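Side-chain contacts in putative uncharacterized protein (Toxoplasma gondii, PDB 4FBD), which is of unknown function, a conserved hypothetical protein of the DUF3228 family whose two copies associate in the crystal through helices and loops: residues E81-Y86 / C90-I95; P125-V130 / I208-S213; Q159-T164 / T170-D175; I200-N205 / R219-A224. All blocks are in the same frame, centred on the assembly; numbering follows the deposited sequence. Where two conformers were deposited one is given.

Contact 1. Residues E81-Y86 / C90-I95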
loop_
_atom_site.group_PDB
_atom_site.type_symbol
_atom_site.label_atom_id
_atom_site.label_comp_id
_atom_site.label_asym_id
_atom_site.label_seq_id
_atom_site.Cartn_x
_atom_site.Cartn_y
_atom_site.Cartn_z
ATOM N N GLU A 81 20.304 -15.395 -22.279
ATOM C CA GLU A 81 19.766 -16.497 -21.525
ATOM C C GLU A 81 18.263 -16.470 -21.508
ATOM O O GLU A 81 17.652 -15.413 -21.513
ATOM C CB GLU A 81 20.220 -16.363 -20.053
ATOM C CG GLU A 81 21.717 -16.499 -19.798
ATOM C CD GLU A 81 22.133 -15.933 -18.442
ATOM O OE1 GLU A 81 21.888 -14.721 -18.205
ATOM O OE2 GLU A 81 22.729 -16.684 -17.631
ATOM N N PHE A 82 17.673 -17.645 -21.436
ATOM C CA PHE A 82 16.243 -17.787 -21.292
ATOM C C PHE A 82 16.000 -18.135 -19.822
ATOM O O PHE A 82 16.733 -18.940 -19.260
ATOM C CB PHE A 82 15.752 -18.883 -22.236
ATOM C CG PHE A 82 15.718 -18.454 -23.697
ATOM C CD1 PHE A 82 16.905 -18.242 -24.405
ATOM C CD2 PHE A 82 14.503 -18.274 -24.355
ATOM C CE1 PHE A 82 16.889 -17.855 -25.743
ATOM C CE2 PHE A 82 14.456 -17.886 -25.705
ATOM C CZ PHE A 82 15.652 -17.676 -26.407
ATOM N N PHE A 83 15.030 -17.496 -19.176
ATOM C CA PHE A 83 14.749 -17.781 -17.762
ATOM C C PHE A 83 13.379 -18.423 -17.591
ATOM O O PHE A 83 12.385 -17.930 -18.113
ATOM C CB PHE A 83 14.845 -16.508 -16.905
ATOM C CG PHE A 83 16.179 -15.854 -16.962
ATOM C CD1 PHE A 83 17.211 -16.296 -16.157
ATOM C CD2 PHE A 83 16.426 -14.829 -17.857
ATOM C CE1 PHE A 83 18.476 -15.710 -16.225
ATOM C CE2 PHE A 83 17.674 -14.237 -17.924
ATOM C CZ PHE A 83 18.704 -14.682 -17.100
ATOM N N GLN A 84 13.347 -19.521 -16.846
ATOM C CA GLN A 84 12.113 -20.269 -16.578
ATOM C C GLN A 84 11.142 -19.312 -15.874
ATOM O O GLN A 84 11.532 -18.636 -14.926
ATOM C CB GLN A 84 12.413 -21.490 -15.694
ATOM C CG GLN A 84 11.450 -22.662 -15.877
ATOM C CD GLN A 84 9.996 -22.262 -15.770
ATOM O OE1 GLN A 84 9.568 -21.677 -14.765
ATOM N NE2 GLN A 84 9.219 -22.583 -16.808
ATOM N N GLY A 85 9.892 -19.253 -16.345
ATOM C CA GLY A 85 8.877 -18.333 -15.794
ATOM C C GLY A 85 8.334 -18.625 -14.395
ATOM O O GLY A 85 8.425 -17.788 -13.497
ATOM N N TYR A 86 7.748 -19.802 -14.228
ATOM C CA TYR A 86 7.148 -20.264 -12.948
ATOM C C TYR A 86 6.445 -21.583 -13.227
ATOM O O TYR A 86 6.634 -22.570 -12.518
ATOM C CB TYR A 86 6.171 -19.239 -12.309
ATOM C CG TYR A 86 5.158 -18.599 -13.259
ATOM C CD1 TYR A 86 3.992 -19.276 -13.645
ATOM C CD2 TYR A 86 5.355 -17.298 -13.743
ATOM C CE1 TYR A 86 3.069 -18.688 -14.510
ATOM C CE2 TYR A 86 4.440 -16.702 -14.600
ATOM C CZ TYR A 86 3.301 -17.397 -14.981
ATOM O OH TYR A 86 2.398 -16.795 -15.831
ATOM N N CYS A 90 5.582 -20.635 -19.232
ATOM C CA CYS A 90 6.051 -19.271 -19.326
ATOM C C CYS A 90 7.568 -19.270 -19.308
ATOM O O CYS A 90 8.197 -20.072 -18.634
ATOM C CB CYS A 90 5.536 -18.405 -18.175
ATOM S SG CYS A 90 6.066 -16.693 -18.378
ATOM N N ARG A 91 8.153 -18.347 -20.048
ATOM C CA ARG A 91 9.597 -18.216 -20.102
ATOM C C ARG A 91 9.901 -16.828 -20.504
ATOM O O ARG A 91 9.060 -16.192 -21.061
ATOM C CB ARG A 91 10.178 -19.208 -21.094
ATOM C CG ARG A 91 11.509 -18.819 -21.651
ATOM C CD ARG A 91 12.288 -19.982 -21.888
ATOM N NE ARG A 91 12.729 -20.611 -20.629
ATOM C CZ ARG A 91 13.275 -21.829 -20.574
ATOM N NH1 ARG A 91 13.420 -22.554 -21.694
ATOM N NH2 ARG A 91 13.664 -22.340 -19.409
ATOM N N HIS A 92 11.090 -16.324 -20.204
ATOM C CA HIS A 92 11.400 -14.977 -20.633
ATOM C C HIS A 92 12.883 -14.717 -20.846
ATOM O O HIS A 92 13.719 -15.423 -20.319
ATOM C CB HIS A 92 10.791 -13.982 -19.642
ATOM C CG HIS A 92 11.415 -14.010 -18.290
ATOM N ND1 HIS A 92 12.206 -12.981 -17.820
ATOM C CD2 HIS A 92 11.397 -14.950 -17.316
ATOM C CE1 HIS A 92 12.624 -13.275 -16.602
ATOM N NE2 HIS A 92 12.152 -14.464 -16.274
ATOM N N LEU A 93 13.195 -13.719 -21.658
ATOM C CA LEU A 93 14.575 -13.344 -21.890
ATOM C C LEU A 93 14.702 -11.828 -21.992
ATOM O O LEU A 93 13.738 -11.136 -22.321
ATOM C CB LEU A 93 15.129 -13.950 -23.176
ATOM C CG LEU A 93 14.367 -13.591 -24.443
ATOM C CD1 LEU A 93 15.238 -13.753 -25.698
ATOM C CD2 LEU A 93 13.075 -14.434 -24.512
ATOM N N TYR A 94 15.910 -11.348 -21.727
ATOM C CA TYR A 94 16.259 -9.941 -21.805
ATOM C C TYR A 94 17.106 -9.708 -23.003
ATOM O O TYR A 94 18.030 -10.448 -23.226
ATOM C CB TYR A 94 17.073 -9.531 -20.580
ATOM C CG TYR A 94 16.274 -9.724 -19.364
ATOM C CD1 TYR A 94 15.299 -8.805 -19.023
ATOM C CD2 TYR A 94 16.424 -10.845 -18.586
ATOM C CE1 TYR A 94 14.514 -8.988 -17.931
ATOM C CE2 TYR A 94 15.651 -11.023 -17.460
ATOM C CZ TYR A 94 14.696 -10.080 -17.151
ATOM O OH TYR A 94 13.880 -10.243 -16.093
ATOM N N ILE A 95 16.763 -8.707 -23.800
ATOM C CA ILE A 95 17.533 -8.344 -24.960
ATOM C C ILE A 95 17.733 -6.801 -24.932
ATOM O O ILE A 95 16.995 -6.071 -24.229
ATOM C CB ILE A 95 16.812 -8.738 -26.271
ATOM C CG1 ILE A 95 15.549 -7.886 -26.473
ATOM C CG2 ILE A 95 16.434 -10.240 -26.283
ATOM C CD1 ILE A 95 14.837 -8.120 -27.832
HETATM O O HOH W 1 18.273 -12.785 -21.326
#

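Contact 2. Residues P125-V130 / I208-S213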
loop_
_atom_site.group_PDB
_atom_site.type_symbol
_atom_site.label_atom_id
_atom_site.label_comp_id
_atom_site.label_asym_id
_atom_site.label_seq_id
_atom_site.Cartn_x
_atom_site.Cartn_y
_atom_site.Cartn_z
ATOM N N PRO A 125 -13.416 -1.547 -12.232
ATOM C CA PRO A 125 -14.618 -1.034 -11.546
ATOM C C PRO A 125 -15.189 -1.961 -10.459
ATOM O O PRO A 125 -16.002 -1.522 -9.644
ATOM C CB PRO A 125 -15.636 -0.862 -12.693
ATOM C CG PRO A 125 -15.152 -1.751 -13.782
ATOM C CD PRO A 125 -13.654 -1.763 -13.672
ATOM N N ASN A 126 -14.774 -3.224 -10.456
ATOM C CA ASN A 126 -15.255 -4.202 -9.473
ATOM C C ASN A 126 -14.272 -4.443 -8.321
ATOM O O ASN A 126 -14.555 -5.224 -7.422
ATOM C CB ASN A 126 -15.606 -5.523 -10.177
ATOM C CG ASN A 126 -14.491 -6.018 -11.108
ATOM O OD1 ASN A 126 -13.368 -5.501 -11.098
ATOM N ND2 ASN A 126 -14.809 -7.019 -11.926
ATOM N N GLU A 127 -13.133 -3.756 -8.347
ATOM C CA GLU A 127 -12.114 -3.891 -7.302
ATOM C C GLU A 127 -12.119 -2.733 -6.314
ATOM O O GLU A 127 -12.463 -1.599 -6.662
ATOM C CB GLU A 127 -10.707 -3.944 -7.910
ATOM C CG GLU A 127 -10.460 -5.123 -8.833
ATOM C CD GLU A 127 -9.041 -5.165 -9.344
ATOM O OE1 GLU A 127 -8.245 -4.281 -8.971
ATOM O OE2 GLU A 127 -8.717 -6.083 -10.120
ATOM N N LEU A 128 -11.717 -3.025 -5.081
ATOM C CA LEU A 128 -11.601 -2.000 -4.059
ATOM C C LEU A 128 -10.421 -1.103 -4.420
ATOM O O LEU A 128 -9.424 -1.572 -4.951
ATOM C CB LEU A 128 -11.384 -2.608 -2.668
ATOM C CG LEU A 128 -12.554 -3.391 -2.081
ATOM C CD1 LEU A 128 -12.133 -4.027 -0.765
ATOM C CD2 LEU A 128 -13.802 -2.503 -1.903
ATOM N N PRO A 129 -10.559 0.195 -4.176
ATOM C CA PRO A 129 -9.438 1.089 -4.467
ATOM C C PRO A 129 -8.311 0.983 -3.432
ATOM O O PRO A 129 -8.557 0.750 -2.243
ATOM C CB PRO A 129 -10.083 2.485 -4.464
ATOM C CG PRO A 129 -11.360 2.330 -3.698
ATOM C CD PRO A 129 -11.809 0.924 -3.896
ATOM N N VAL A 130 -7.086 1.163 -3.898
ATOM C CA VAL A 130 -5.913 1.074 -3.042
ATOM C C VAL A 130 -4.981 2.266 -3.263
ATOM O O VAL A 130 -4.899 2.834 -4.371
ATOM C CB VAL A 130 -5.163 -0.241 -3.289
ATOM C CG1 VAL A 130 -6.106 -1.477 -2.991
ATOM C CG2 VAL A 130 -4.627 -0.300 -4.745
ATOM N N ILE A 208 -9.114 -13.923 -1.609
ATOM C CA ILE A 208 -9.875 -14.570 -2.670
ATOM C C ILE A 208 -11.101 -13.702 -3.028
ATOM O O ILE A 208 -11.411 -13.504 -4.208
ATOM C CB ILE A 208 -10.305 -16.030 -2.301
ATOM C CG1 ILE A 208 -11.306 -16.059 -1.136
ATOM C CG2 ILE A 208 -9.080 -16.874 -1.976
ATOM C CD1 ILE A 208 -11.728 -17.477 -0.718
ATOM N N GLU A 209 -11.760 -13.169 -1.999
ATOM C CA GLU A 209 -12.944 -12.305 -2.149
ATOM C C GLU A 209 -12.714 -11.098 -3.058
ATOM O O GLU A 209 -13.659 -10.511 -3.589
ATOM C CB GLU A 209 -13.375 -11.784 -0.772
ATOM C CG GLU A 209 -12.243 -11.084 -0.002
ATOM C CD GLU A 209 -12.709 -10.376 1.256
ATOM O OE1 GLU A 209 -11.971 -10.430 2.264
ATOM O OE2 GLU A 209 -13.807 -9.772 1.245
ATOM N N GLU A 210 -11.448 -10.728 -3.203
ATOM C CA GLU A 210 -11.039 -9.580 -3.991
ATOM C C GLU A 210 -9.899 -9.937 -4.952
ATOM O O GLU A 210 -9.362 -9.057 -5.635
ATOM C CB GLU A 210 -10.566 -8.496 -3.003
ATOM C CG GLU A 210 -10.158 -7.155 -3.593
ATOM C CD GLU A 210 -11.304 -6.415 -4.241
ATOM O OE1 GLU A 210 -12.461 -6.887 -4.179
ATOM O OE2 GLU A 210 -11.041 -5.340 -4.810
ATOM N N GLY A 211 -9.543 -11.224 -5.023
ATOM C CA GLY A 211 -8.406 -11.672 -5.835
ATOM C C GLY A 211 -8.747 -12.607 -6.973
ATOM O O GLY A 211 -9.839 -12.532 -7.527
ATOM N N GLY A 212 -7.816 -13.491 -7.336
ATOM C CA GLY A 212 -6.503 -13.601 -6.689
ATOM C C GLY A 212 -6.337 -14.885 -5.883
ATOM O O GLY A 212 -7.263 -15.340 -5.202
ATOM N N SER A 213 -5.131 -15.448 -5.961
ATOM C CA SER A 213 -4.752 -16.703 -5.285
ATOM C C SER A 213 -5.511 -17.062 -3.995
ATOM O O SER A 213 -6.391 -17.925 -4.004
ATOM C CB SER A 213 -3.233 -16.692 -4.968
ATOM O OG SER A 213 -2.440 -16.570 -6.135
#

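Contact 3. Residues Q159-T164 / T170-D175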
loop_
_atom_site.group_PDB
_atom_site.type_symbol
_atom_site.label_atom_id
_atom_site.label_comp_id
_atom_site.label_asym_id
_atom_site.label_seq_id
_atom_site.Cartn_x
_atom_site.Cartn_y
_atom_site.Cartn_z
ATOM N N GLN A 159 -0.258 -23.123 -24.686
ATOM C CA GLN A 159 -0.952 -22.118 -23.891
ATOM C C GLN A 159 -1.583 -21.001 -24.719
ATOM O O GLN A 159 -2.661 -20.518 -24.377
ATOM C CB GLN A 159 -0.041 -21.545 -22.812
ATOM C CG GLN A 159 0.075 -22.432 -21.580
ATOM C CD GLN A 159 -1.166 -22.420 -20.689
ATOM O OE1 GLN A 159 -2.129 -21.694 -20.940
ATOM N NE2 GLN A 159 -1.135 -23.216 -19.630
ATOM N N ILE A 160 -0.921 -20.577 -25.789
ATOM C CA ILE A 160 -1.497 -19.543 -26.662
ATOM C C ILE A 160 -2.791 -20.046 -27.321
ATOM O O ILE A 160 -3.787 -19.324 -27.369
ATOM C CB ILE A 160 -0.521 -19.078 -27.743
ATOM C CG1 ILE A 160 0.620 -18.278 -27.102
ATOM C CG2 ILE A 160 -1.228 -18.193 -28.754
ATOM C CD1 ILE A 160 1.638 -17.788 -28.104
ATOM N N ALA A 161 -2.782 -21.280 -27.813
ATOM C CA ALA A 161 -3.979 -21.850 -28.432
ATOM C C ALA A 161 -5.119 -21.883 -27.400
ATOM O O ALA A 161 -6.219 -21.403 -27.653
ATOM C CB ALA A 161 -3.696 -23.246 -28.958
ATOM N N LYS A 162 -4.806 -22.423 -26.227
ATOM C CA LYS A 162 -5.745 -22.579 -25.114
ATOM C C LYS A 162 -6.447 -21.277 -24.687
ATOM O O LYS A 162 -7.681 -21.231 -24.594
ATOM C CB LYS A 162 -4.959 -23.153 -23.943
ATOM C CG LYS A 162 -5.758 -23.745 -22.817
ATOM C CD LYS A 162 -4.812 -24.515 -21.884
ATOM C CE LYS A 162 -3.991 -25.593 -22.651
ATOM N NZ LYS A 162 -3.046 -26.341 -21.779
ATOM N N GLU A 163 -5.663 -20.231 -24.424
ATOM C CA GLU A 163 -6.223 -18.932 -24.021
ATOM C C GLU A 163 -6.972 -18.235 -25.169
ATOM O O GLU A 163 -8.001 -17.595 -24.934
ATOM C CB GLU A 163 -5.147 -17.998 -23.425
ATOM C CG GLU A 163 -4.562 -18.505 -22.092
ATOM C CD GLU A 163 -3.672 -17.484 -21.351
ATOM O OE1 GLU A 163 -3.630 -16.290 -21.728
ATOM O OE2 GLU A 163 -3.028 -17.886 -20.360
ATOM N N THR A 164 -6.468 -18.356 -26.399
ATOM C CA THR A 164 -7.138 -17.735 -27.551
ATOM C C THR A 164 -8.513 -18.416 -27.738
ATOM O O THR A 164 -9.511 -17.751 -28.070
ATOM C CB THR A 164 -6.299 -17.823 -28.874
ATOM O OG1 THR A 164 -4.939 -17.434 -28.637
ATOM C CG2 THR A 164 -6.899 -16.917 -29.960
ATOM N N THR A 170 -13.975 -21.434 -28.061
ATOM C CA THR A 170 -13.937 -22.157 -29.321
ATOM C C THR A 170 -13.111 -23.418 -29.145
ATOM O O THR A 170 -12.309 -23.517 -28.202
ATOM C CB THR A 170 -13.279 -21.286 -30.437
ATOM O OG1 THR A 170 -14.040 -20.086 -30.629
ATOM C CG2 THR A 170 -13.191 -22.039 -31.762
ATOM N N ALA A 171 -13.336 -24.397 -30.022
ATOM C CA ALA A 171 -12.534 -25.595 -30.011
ATOM C C ALA A 171 -11.156 -25.067 -30.355
ATOM O O ALA A 171 -11.007 -24.258 -31.274
ATOM C CB ALA A 171 -13.012 -26.596 -31.046
ATOM N N VAL A 172 -10.162 -25.490 -29.590
ATOM C CA VAL A 172 -8.800 -25.042 -29.776
ATOM C C VAL A 172 -8.124 -25.767 -30.961
ATOM O O VAL A 172 -8.096 -26.996 -31.014
ATOM C CB VAL A 172 -7.991 -25.295 -28.498
ATOM C CG1 VAL A 172 -6.759 -24.427 -28.473
ATOM C CG2 VAL A 172 -8.854 -25.026 -27.251
ATOM N N VAL A 173 -7.603 -25.001 -31.917
ATOM C CA VAL A 173 -6.908 -25.566 -33.069
ATOM C C VAL A 173 -5.433 -25.222 -32.982
ATOM O O VAL A 173 -5.066 -24.052 -33.075
ATOM C CB VAL A 173 -7.436 -25.005 -34.382
ATOM C CG1 VAL A 173 -6.618 -25.578 -35.568
ATOM C CG2 VAL A 173 -8.917 -25.328 -34.540
ATOM N N ILE A 174 -4.587 -26.224 -32.778
ATOM C CA ILE A 174 -3.153 -25.998 -32.713
ATOM C C ILE A 174 -2.505 -26.254 -34.080
ATOM O O ILE A 174 -2.797 -27.247 -34.748
ATOM C CB ILE A 174 -2.444 -26.883 -31.659
ATOM C CG1 ILE A 174 -3.100 -26.714 -30.293
ATOM C CG2 ILE A 174 -0.946 -26.534 -31.563
ATOM C CD1 ILE A 174 -2.315 -27.352 -29.160
ATOM N N ASP A 175 -1.657 -25.318 -34.487
ATOM C CA ASP A 175 -0.896 -25.420 -35.696
ATOM C C ASP A 175 0.465 -25.963 -35.276
ATOM O O ASP A 175 1.255 -25.239 -34.706
ATOM C CB ASP A 175 -0.752 -24.040 -36.351
ATOM C CG ASP A 175 0.107 -24.068 -37.612
ATOM O OD1 ASP A 175 0.710 -25.112 -37.925
ATOM O OD2 ASP A 175 0.205 -23.035 -38.290
#

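Contact 4. Residues I200-N205 / R219-A224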
loop_
_atom_site.group_PDB
_atom_site.type_symbol
_atom_site.label_atom_id
_atom_site.label_comp_id
_atom_site.label_asym_id
_atom_site.label_seq_id
_atom_site.Cartn_x
_atom_site.Cartn_y
_atom_site.Cartn_z
ATOM N N ILE A 200 1.057 -3.807 -2.848
ATOM C CA ILE A 200 -0.379 -3.894 -2.678
ATOM C C ILE A 200 -0.941 -5.019 -3.530
ATOM O O ILE A 200 -1.854 -5.720 -3.111
ATOM C CB ILE A 200 -1.078 -2.539 -2.981
ATOM C CG1 ILE A 200 -2.561 -2.597 -2.617
ATOM C CG2 ILE A 200 -0.919 -2.136 -4.450
ATOM C CD1 ILE A 200 -2.832 -2.742 -1.131
ATOM N N THR A 201 -0.377 -5.223 -4.705
ATOM C CA THR A 201 -0.872 -6.272 -5.585
ATOM C C THR A 201 -0.685 -7.584 -4.861
ATOM O O THR A 201 -1.560 -8.434 -4.898
ATOM C CB THR A 201 -0.135 -6.286 -6.948
ATOM O OG1 THR A 201 -0.180 -4.979 -7.540
ATOM C CG2 THR A 201 -0.759 -7.289 -7.922
ATOM N N MET A 202 0.444 -7.741 -4.166
ATOM C CA MET A 202 0.705 -8.984 -3.421
ATOM C C MET A 202 -0.319 -9.201 -2.311
ATOM O O MET A 202 -0.782 -10.327 -2.102
ATOM C CB MET A 202 2.107 -9.005 -2.825
ATOM C CG MET A 202 3.233 -9.008 -3.866
ATOM S SD MET A 202 4.863 -9.227 -3.105
ATOM C CE MET A 202 4.502 -10.673 -2.095
ATOM N N LEU A 203 -0.670 -8.121 -1.609
ATOM C CA LEU A 203 -1.680 -8.190 -0.543
ATOM C C LEU A 203 -3.060 -8.540 -1.108
ATOM O O LEU A 203 -3.709 -9.449 -0.606
ATOM C CB LEU A 203 -1.767 -6.876 0.230
ATOM C CG LEU A 203 -0.463 -6.440 0.908
ATOM C CD1 LEU A 203 -0.663 -5.100 1.583
ATOM C CD2 LEU A 203 0.026 -7.485 1.912
ATOM N N ARG A 204 -3.494 -7.828 -2.152
ATOM C CA ARG A 204 -4.803 -8.098 -2.765
ATOM C C ARG A 204 -4.906 -9.559 -3.275
ATOM O O ARG A 204 -5.996 -10.131 -3.299
ATOM C CB ARG A 204 -5.105 -7.082 -3.891
ATOM C CG ARG A 204 -6.488 -7.229 -4.546
ATOM C CD ARG A 204 -6.796 -6.148 -5.605
ATOM N NE ARG A 204 -5.672 -5.965 -6.521
ATOM C CZ ARG A 204 -4.914 -4.874 -6.605
ATOM N NH1 ARG A 204 -5.182 -3.784 -5.896
ATOM N NH2 ARG A 204 -3.900 -4.851 -7.456
ATOM N N ASN A 205 -3.778 -10.152 -3.673
ATOM C CA ASN A 205 -3.757 -11.539 -4.144
ATOM C C ASN A 205 -3.969 -12.575 -3.030
ATOM O O ASN A 205 -4.183 -13.751 -3.326
ATOM C CB ASN A 205 -2.459 -11.857 -4.904
ATOM C CG ASN A 205 -2.397 -11.191 -6.278
ATOM O OD1 ASN A 205 -3.370 -10.586 -6.750
ATOM N ND2 ASN A 205 -1.244 -11.308 -6.933
ATOM N N ARG A 219 6.227 -13.455 2.703
ATOM C CA ARG A 219 6.761 -12.253 3.324
ATOM C C ARG A 219 8.117 -11.796 2.787
ATOM O O ARG A 219 8.351 -10.599 2.682
ATOM C CB ARG A 219 6.724 -12.410 4.844
ATOM C CG ARG A 219 5.266 -12.518 5.314
ATOM C CD ARG A 219 5.064 -12.868 6.786
ATOM N NE ARG A 219 3.633 -12.926 7.073
ATOM C CZ ARG A 219 2.936 -11.932 7.608
ATOM N NH1 ARG A 219 3.536 -10.807 7.965
ATOM N NH2 ARG A 219 1.639 -12.071 7.811
ATOM N N GLU A 220 9.001 -12.724 2.437
ATOM C CA GLU A 220 10.290 -12.331 1.864
ATOM C C GLU A 220 10.167 -11.689 0.486
ATOM O O GLU A 220 10.900 -10.768 0.181
ATOM C CB GLU A 220 11.281 -13.488 1.887
ATOM C CG GLU A 220 11.781 -13.771 3.300
ATOM C CD GLU A 220 12.761 -14.934 3.375
ATOM O OE1 GLU A 220 12.840 -15.744 2.416
ATOM O OE2 GLU A 220 13.452 -15.047 4.417
ATOM N N ALA A 221 9.224 -12.160 -0.329
ATOM C CA ALA A 221 8.998 -11.572 -1.646
ATOM C C ALA A 221 8.368 -10.210 -1.446
ATOM O O ALA A 221 8.692 -9.267 -2.165
ATOM C CB ALA A 221 8.102 -12.468 -2.536
ATOM N N TYR A 222 7.472 -10.095 -0.463
ATOM C CA TYR A 222 6.867 -8.805 -0.155
ATOM C C TYR A 222 7.954 -7.795 0.225
ATOM O O TYR A 222 7.960 -6.680 -0.296
ATOM C CB TYR A 222 5.819 -8.924 0.973
ATOM C CG TYR A 222 5.094 -7.619 1.300
ATOM C CD1 TYR A 222 3.936 -7.234 0.626
ATOM C CD2 TYR A 222 5.561 -6.787 2.292
ATOM C CE1 TYR A 222 3.283 -6.036 0.935
ATOM C CE2 TYR A 222 4.925 -5.606 2.602
ATOM C CZ TYR A 222 3.784 -5.233 1.929
ATOM O OH TYR A 222 3.189 -4.029 2.275
ATOM N N LYS A 223 8.866 -8.159 1.124
ATOM C CA LYS A 223 9.933 -7.220 1.517
ATOM C C LYS A 223 10.723 -6.788 0.284
ATOM O O LYS A 223 10.987 -5.615 0.100
ATOM C CB LYS A 223 10.879 -7.787 2.598
ATOM C CG LYS A 223 10.217 -8.038 3.930
ATOM C CD LYS A 223 11.215 -8.161 5.143
ATOM C CE LYS A 223 12.331 -9.152 4.953
ATOM N NZ LYS A 223 13.100 -9.296 6.241
ATOM N N ALA A 224 11.073 -7.753 -0.560
ATOM C CA ALA A 224 11.804 -7.479 -1.796
ATOM C C ALA A 224 11.038 -6.477 -2.662
ATOM O O ALA A 224 11.613 -5.523 -3.230
ATOM C CB ALA A 224 12.023 -8.783 -2.579
#

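Contact 1. Residues E81-Y86 / C90-I95
Phe83 and His92 form the antiparallel hydrogen-bonded pair at the centre of a beta hairpin, in which strand 82-84 is an outermost strand, within this chain, of a five-stranded mixed sheet and strand 90-96 its inner neighbour. The short strand axes approach to 4.6 Å at 147°. Phe83 N gives His92 O a nearly straight bond of 2.7 Å, and His92 N returns one to Phe83 O. Nearer the turn, Gly85 N bonds Cys90 O at 3.0 Å, more bent (142° at the hydrogen). At the other end a water bridges Glu81 O and Tyr94 N. On one side, Arg91 crosses Phe82 at about a right angle, its CD at the ring edge, while Phe82 CB sits over the guanidinium face. Leu93 runs alongside Phe82, with CD1 over one ring face. The opposite side carries the aromatic cluster of Phe83, His92 and Tyr94. His92 CG stands between its backbone N and carbonyl carbon (chi1 67°), bringing NE2 to 3.4 Å from Phe83 CB; ND1 is hydrogen-bonded to Asp151. Phe83 CE2 meets the Tyr94 ring edge, 3.7 Å from Tyr94 CD2. Cys90 CB makes a CH-pi contact with the poorly ordered Tyr86 ring, 4.3 Å from its centroid.

Contact 2. Residues P125-V130 / I208-S213
Glu210 reaches across to the backbone of Leu128, and this carboxylate carries the polar part of the contact. The bond runs from Leu128 N to Glu210 OE2, with an angle of 167° at the hydrogen. Its modelled length of 2.4 Å is very short, so the exact separation is doubtful at 2.35 Å resolution. CG of Glu210 lies opposite its own backbone N (chi1 -177°), and the chain then bends at chi2; together these turns carry OE2 to the peptide between Glu127 and Leu128.

The remaining contacts are van der Waals approaches of carbon atoms to the same carboxylate. Leu128 CB is 3.5 Å from Glu210 OE2, and Leu128 CG is 3.9 Å from Glu210 CD, so the leucine flanks the acid group beside the bonded amide. Glu127 CB approaches Glu210 OE2 to 3.4 Å.

Neither segment forms a regular helix or strand of its own. Residues 125-130 run into strand 130-135 of the four-stranded mixed sheet, whereas residues 208-213 belong to the connection between helices 199-204 and 219-229. The contact thus ties a sheet-edge connection to an interhelical one, with 77 residues between them in sequence.

Further polar partners lie outside the two segments. Glu210 OE1 makes a salt bridge to Arg219 of the second subunit, so the two oxygens of one carboxylate link a loop of their own chain to the dimer partner. Glu127 OE2 is paired with Arg123. The two acidic groups remain apart, Glu127 OE1 lying 5.1 Å from Glu210 OE2, and their carboxylate planes are inclined at 70°.

Contact 3. Residues Q159-T164 / T170-D175
Ala161 meets Val172 and Ile174 where helix 157-166 is flanked by the irregular chain that returns toward strand 181-189. This is a helix-loop packing contact at the surface, burying 163 Å² in total, with Ala161 and Val172 supplying most of it. Early in the helical segment, Ile160 turns its side chain to Tyr155, Ser182 and Ile184, on the strands beneath. Its carbonyl oxygen receives both Thr164 N and Thr164 OG1, which arrive from opposite faces of the carbonyl plane; the hydroxyl bond, from Thr164 OG1 to Ile160 O, is 2.6 Å long. Ala161 follows, its CB directed at the returning chain, where it meets two branched side chains. Ile174 brings CG1 to 3.8 Å from Ala161 CB. Val172 presses harder, because CG1 points opposite its own backbone N (chi1 -160°) and is carried onto the helix. Val172 CG1 meets both the methyl and the backbone there, and lies 3.6 Å from Lys162 N. The first bond of the Lys162 side chain points away from the returning chain. One helical turn further along, Ala165 also touches Val172. At the closest point, Val172 CG1 lies 3.3 Å from Ala161 CB and 3.2 Å from Ala161 O.

Contact 4. Residues I200-N205 / R219-A224
Met202 projects from the first helical segment, and its terminal methyl settles against the backbone of the facing helix where Ala221 leads into Tyr222. CE comes within 3.4 Å of Tyr222 N, while SD lies 3.6 Å from Tyr222 CA. Ala221 CB forms one side of a shallow seat, 4.0 Å from Met202 CE, and Tyr222 CB forms another at 3.8 Å. The bend at chi3 (50°) turns the methyl off the line of the extended chain and into that seat. Helices 199-204 and 219-229 run roughly antiparallel, their short segments at 153°, but the axes stay 10.3 Å apart. This is therefore a wide helix pair joined by an interhelical loop and bridged by side chains, with no direct backbone-to-backbone contact (nearest CA atoms 7.0 Å, Met202 to Tyr222). Tyr222 provides the return projection. Its CG lies opposite the backbone N (chi1 -177°), sending the ring across the gap to Leu203. There Leu203 CD2 meets Tyr222 CE1 obliquely at 3.7 Å, while Met202 CB lies at the ring edge. The phenolic end continues past Leu203 CD1 to the second subunit, where Tyr222 OH is hydrogen-bonded to Pro129 O of that chain.

How the contacts relate
Contacts 2 and 4 form one neighbourhood, their centres 15 Å apart and their segments alternating along the chain. They touch directly: Val130 CB lies 3.6 Å from Ile200 CG1, and Ser213 CB packs 3.5 Å from Asn205 O. Both also meet the second subunit, the loops of contact 2 facing helix 219-229 of the other chain. Contact 1 belongs to the five-stranded sheet, its centre 22 Å from those of contacts 3 and 4. Contact 3 lies at the periphery, with about 6 Å between its nearest atoms and those of contact 1; Tyr155 touches both Tyr86 and Ile160.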